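Local coordinates for protein D-alanyl-D-alanine carboxypeptidase (Mycobacterium tuberculosis H37Rv, PDB 4RYE) that shows D,D-carboxypeptidase activity in vitro and probably cleaves the terminal D-Ala-D-Ala of peptidoglycan stem peptides during cell wall biogenesis, at residues A[51-56]-A[96-101]; A[56-61]-A[169-174]. All coordinates share one frame; numbering follows the deposited sequence.

Contact 1. Residues A[51-56]-A[96-101]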
# COMPACT_ATOMS: atom_id res chain seq x y z
N VAL A 51 -1.90 3.49 -1.96
CA VAL A 51 -3.12 2.68 -2.01
C VAL A 51 -4.36 3.58 -1.87
O VAL A 51 -5.37 3.39 -2.54
CB VAL A 51 -3.13 1.59 -0.92
CG1 VAL A 51 -4.43 0.80 -0.97
CG2 VAL A 51 -1.93 0.65 -1.07
N LEU A 52 -4.27 4.54 -0.97
CA LEU A 52 -5.34 5.51 -0.79
C LEU A 52 -5.52 6.38 -2.04
O LEU A 52 -6.65 6.68 -2.44
CB LEU A 52 -5.05 6.39 0.43
CG LEU A 52 -6.15 7.34 0.88
CD1 LEU A 52 -7.42 6.54 1.16
CD2 LEU A 52 -5.69 8.12 2.11
N LEU A 53 -4.43 6.77 -2.69
CA LEU A 53 -4.54 7.49 -3.96
C LEU A 53 -5.22 6.62 -5.00
O LEU A 53 -6.08 7.08 -5.75
CB LEU A 53 -3.15 7.92 -4.46
CG LEU A 53 -3.11 8.52 -5.87
CD1 LEU A 53 -3.94 9.78 -5.96
CD2 LEU A 53 -1.66 8.80 -6.27
N ALA A 54 -4.84 5.34 -5.06
CA ALA A 54 -5.45 4.41 -6.01
C ALA A 54 -6.97 4.30 -5.83
O ALA A 54 -7.71 4.25 -6.82
CB ALA A 54 -4.79 3.01 -5.92
N LEU A 55 -7.43 4.25 -4.59
CA LEU A 55 -8.87 4.23 -4.31
C LEU A 55 -9.60 5.45 -4.89
O LEU A 55 -10.67 5.32 -5.47
CB LEU A 55 -9.12 4.20 -2.80
CG LEU A 55 -9.10 2.86 -2.08
CD1 LEU A 55 -9.19 3.12 -0.58
CD2 LEU A 55 -10.26 2.00 -2.56
N VAL A 56 -9.03 6.64 -4.69
CA VAL A 56 -9.63 7.85 -5.23
C VAL A 56 -9.66 7.79 -6.76
O VAL A 56 -10.69 8.08 -7.39
CB VAL A 56 -8.86 9.11 -4.77
CG1 VAL A 56 -9.36 10.35 -5.52
CG2 VAL A 56 -9.00 9.30 -3.26
N ASP A 96 -0.84 1.25 -12.93
CA ASP A 96 0.18 0.19 -12.98
C ASP A 96 1.52 0.73 -12.52
O ASP A 96 2.21 0.08 -11.73
CB ASP A 96 0.34 -0.36 -14.41
CG ASP A 96 -0.85 -1.21 -14.84
OD1 ASP A 96 -1.58 -1.72 -13.96
OD2 ASP A 96 -1.06 -1.37 -16.06
N GLY A 97 1.90 1.90 -13.02
CA GLY A 97 3.14 2.54 -12.61
C GLY A 97 3.12 2.83 -11.11
O GLY A 97 4.11 2.58 -10.40
N LEU A 98 1.98 3.32 -10.63
CA LEU A 98 1.79 3.62 -9.21
C LEU A 98 1.95 2.40 -8.32
O LEU A 98 2.66 2.44 -7.30
CB LEU A 98 0.40 4.21 -8.98
CG LEU A 98 0.12 4.70 -7.56
CD1 LEU A 98 0.89 5.99 -7.33
CD2 LEU A 98 -1.37 4.91 -7.33
N LEU A 99 1.30 1.31 -8.70
CA LEU A 99 1.18 0.15 -7.82
C LEU A 99 2.25 -0.92 -8.01
O LEU A 99 2.55 -1.65 -7.07
CB LEU A 99 -0.21 -0.45 -7.93
CG LEU A 99 -1.36 0.47 -7.48
CD1 LEU A 99 -2.68 -0.24 -7.67
CD2 LEU A 99 -1.19 0.91 -6.03
N LEU A 100 2.81 -1.03 -9.21
CA LEU A 100 3.84 -2.05 -9.46
C LEU A 100 5.26 -1.58 -9.14
O LEU A 100 6.08 -2.35 -8.62
CB LEU A 100 3.79 -2.55 -10.91
CG LEU A 100 2.88 -3.75 -11.20
CD1 LEU A 100 1.44 -3.45 -10.79
CD2 LEU A 100 2.93 -4.12 -12.67
N VAL A 101 5.57 -0.32 -9.46
CA VAL A 101 6.93 0.18 -9.22
C VAL A 101 6.97 1.41 -8.31
O VAL A 101 8.03 2.05 -8.18
CB VAL A 101 7.70 0.46 -10.54
CG1 VAL A 101 7.72 -0.78 -11.43
CG2 VAL A 101 7.10 1.65 -11.27

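Contact 2. Residues A[56-61]-A[169-174]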
# COMPACT_ATOMS: atom_id res chain seq x y z
N VAL A 56 -9.03 6.64 -4.69
CA VAL A 56 -9.63 7.85 -5.23
C VAL A 56 -9.66 7.79 -6.76
O VAL A 56 -10.69 8.08 -7.39
CB VAL A 56 -8.86 9.11 -4.77
CG1 VAL A 56 -9.36 10.35 -5.52
CG2 VAL A 56 -9.00 9.30 -3.26
N ALA A 57 -8.53 7.39 -7.36
CA ALA A 57 -8.44 7.31 -8.82
C ALA A 57 -9.46 6.34 -9.39
O ALA A 57 -10.10 6.63 -10.40
CB ALA A 57 -7.02 6.90 -9.25
N LEU A 58 -9.62 5.19 -8.75
CA LEU A 58 -10.55 4.18 -9.22
C LEU A 58 -12.00 4.63 -9.07
O LEU A 58 -12.85 4.25 -9.88
CB LEU A 58 -10.33 2.85 -8.51
CG LEU A 58 -9.08 2.12 -8.98
CD1 LEU A 58 -8.70 1.03 -7.99
CD2 LEU A 58 -9.31 1.55 -10.37
N ASP A 59 -12.27 5.43 -8.05
CA ASP A 59 -13.63 5.97 -7.90
C ASP A 59 -13.98 7.02 -8.95
O ASP A 59 -15.10 7.06 -9.44
CB ASP A 59 -13.82 6.58 -6.51
CG ASP A 59 -14.07 5.54 -5.44
OD1 ASP A 59 -14.13 4.33 -5.76
OD2 ASP A 59 -14.22 5.93 -4.26
N GLU A 60 -13.02 7.88 -9.29
CA GLU A 60 -13.34 9.07 -10.09
C GLU A 60 -12.95 8.99 -11.56
O GLU A 60 -13.54 9.67 -12.40
CB GLU A 60 -12.68 10.31 -9.47
CG GLU A 60 -12.98 10.48 -7.99
CD GLU A 60 -12.77 11.90 -7.49
OE1 GLU A 60 -12.50 12.80 -8.32
OE2 GLU A 60 -12.89 12.11 -6.27
N LEU A 61 -11.94 8.19 -11.88
CA LEU A 61 -11.36 8.23 -13.22
C LEU A 61 -11.75 7.02 -14.06
O LEU A 61 -11.77 5.90 -13.56
CB LEU A 61 -9.84 8.32 -13.13
CG LEU A 61 -9.20 9.52 -12.43
CD1 LEU A 61 -7.68 9.33 -12.32
CD2 LEU A 61 -9.54 10.85 -13.12
N PRO A 169 -12.35 -4.86 -7.96
CA PRO A 169 -11.79 -5.92 -8.80
C PRO A 169 -10.59 -5.46 -9.64
O PRO A 169 -9.69 -6.26 -9.89
CB PRO A 169 -12.97 -6.33 -9.70
CG PRO A 169 -13.97 -5.19 -9.61
CD PRO A 169 -13.77 -4.60 -8.24
N VAL A 170 -10.57 -4.21 -10.08
CA VAL A 170 -9.42 -3.73 -10.83
C VAL A 170 -8.19 -3.59 -9.94
O VAL A 170 -7.08 -3.97 -10.34
CB VAL A 170 -9.72 -2.39 -11.56
CG1 VAL A 170 -8.46 -1.86 -12.21
CG2 VAL A 170 -10.82 -2.61 -12.60
N PHE A 171 -8.37 -3.05 -8.74
CA PHE A 171 -7.24 -2.96 -7.82
C PHE A 171 -6.68 -4.34 -7.53
O PHE A 171 -5.46 -4.55 -7.58
CB PHE A 171 -7.62 -2.27 -6.50
CG PHE A 171 -6.46 -2.13 -5.55
CD1 PHE A 171 -6.14 -3.14 -4.65
CD2 PHE A 171 -5.66 -0.99 -5.57
CE1 PHE A 171 -5.04 -3.03 -3.79
CE2 PHE A 171 -4.57 -0.85 -4.70
CZ PHE A 171 -4.26 -1.88 -3.80
N ALA A 172 -7.57 -5.28 -7.21
CA ALA A 172 -7.14 -6.65 -6.91
C ALA A 172 -6.37 -7.26 -8.08
O ALA A 172 -5.40 -8.00 -7.87
CB ALA A 172 -8.34 -7.52 -6.54
N GLN A 173 -6.79 -6.96 -9.30
CA GLN A 173 -6.09 -7.46 -10.48
C GLN A 173 -4.69 -6.85 -10.58
O GLN A 173 -3.70 -7.58 -10.76
CB GLN A 173 -6.88 -7.16 -11.75
CG GLN A 173 -6.24 -7.72 -13.02
CD GLN A 173 -7.10 -7.52 -14.25
OE1 GLN A 173 -7.31 -6.39 -14.70
NE2 GLN A 173 -7.63 -8.61 -14.79
N ILE A 174 -4.60 -5.53 -10.46
CA ILE A 174 -3.33 -4.83 -10.62
C ILE A 174 -2.30 -5.23 -9.56
O ILE A 174 -1.16 -5.56 -9.89
CB ILE A 174 -3.51 -3.30 -10.58
CG1 ILE A 174 -4.33 -2.83 -11.79
CG2 ILE A 174 -2.15 -2.58 -10.57
CD1 ILE A 174 -4.84 -1.40 -11.66

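Contact 1. Residues A[51-56]-A[96-101]
L53 and A54 face L98 and L99 with no hydrogen bond between them; the shortest polar bond here, L100 N to D96 O at 2.8 Å, stays inside the second helix, and between residues 51-56 and 96-101 the closest contacts are all between methyl carbons. L98 makes the largest share of the contact. With CG anti to its backbone N (chi1 -174°), it reaches across so that both branches of its fork touch one methyl of L53: L98 CD1 lies 3.9 Å from L53 CD2, and L98 CD2 is 4.0 Å from the same carbon. The methyl of A54 points into the interface and meets one methyl from each of two successive leucines, L98 CD2 and L99 CD2, each 4.2 Å from A54 CB. All four residues are buried. L98 also touches K50, the probable proton acceptor, so this packing borders the SxxK motif directly. The segment axes run nearly antiparallel, at 152° and 10.4 Å apart. Helix 117-130 covers L52 and L53 of helix 50-60, helix 155-166 packs on V51 and L55, and helix 169-176 lies against L99 and L100.

Contact 2. Residues A[56-61]-A[169-174]
V170 is the first residue of helix 169-176 to meet L58, and it does so through the CG1 branch: V170 CG1 stands 4.0 Å from L58 CD2, and V170 CB is hardly farther from that methyl. The two side chains approach at a slant. One step on, F171 receives the other branch of the leucine fork. L58 CD1 settles 3.8 Å from F171 CB, which makes the root of the side chain, more than the ring, the main point of touch. The phenylalanine CG is anti to its backbone N (chi1 -178°), an orientation that carries the ring away from L58 and leaves L58 CD1 at the ring edge, close to the ring plane. The side chains of L58 and F171 cross at about a right angle. The two methyls of L58 are thus divided between two consecutive residues. F171 N is hydrogen-bonded to N168 OD1, which ties this first turn to the preceding loop; L58 touches N168 as well. Farther along, I174 turns to R92, D96 and L100 of helix 91-100. The contact is wholly apolar and only partly buried: helix-helix packing within the S11 peptidase fold that joins the end of helix 50-60, which L61 follows, to the start of helix 169-176. The F171 side chain also touches L99 of helix 91-100 and A165 and M166 of helix 155-166, while D59 and E60 form salt bridges with K127 and K123 of helix 117-130.

How the contacts relate
Both contacts use helix 50-60, contact 1 nearer its start and contact 2 at its end, and V56 belongs to both. Their centres lie 8 Å apart. Along the chain the segments alternate: 51-56, 56-61, 96-101, then 169-174. The two partner helices also touch each other, L99 CD1 lying 3.6 Å from F171 CE2, so three helices close into one apolar cluster. The pair is a worked example of one helix shared by two interfaces: in this penicillin-binding fold helix 50-60, which begins at K50 just after the probable acyl-ester serine S47, packs on helix 91-100 near its start, close to K50, and on helix 169-176 near its end.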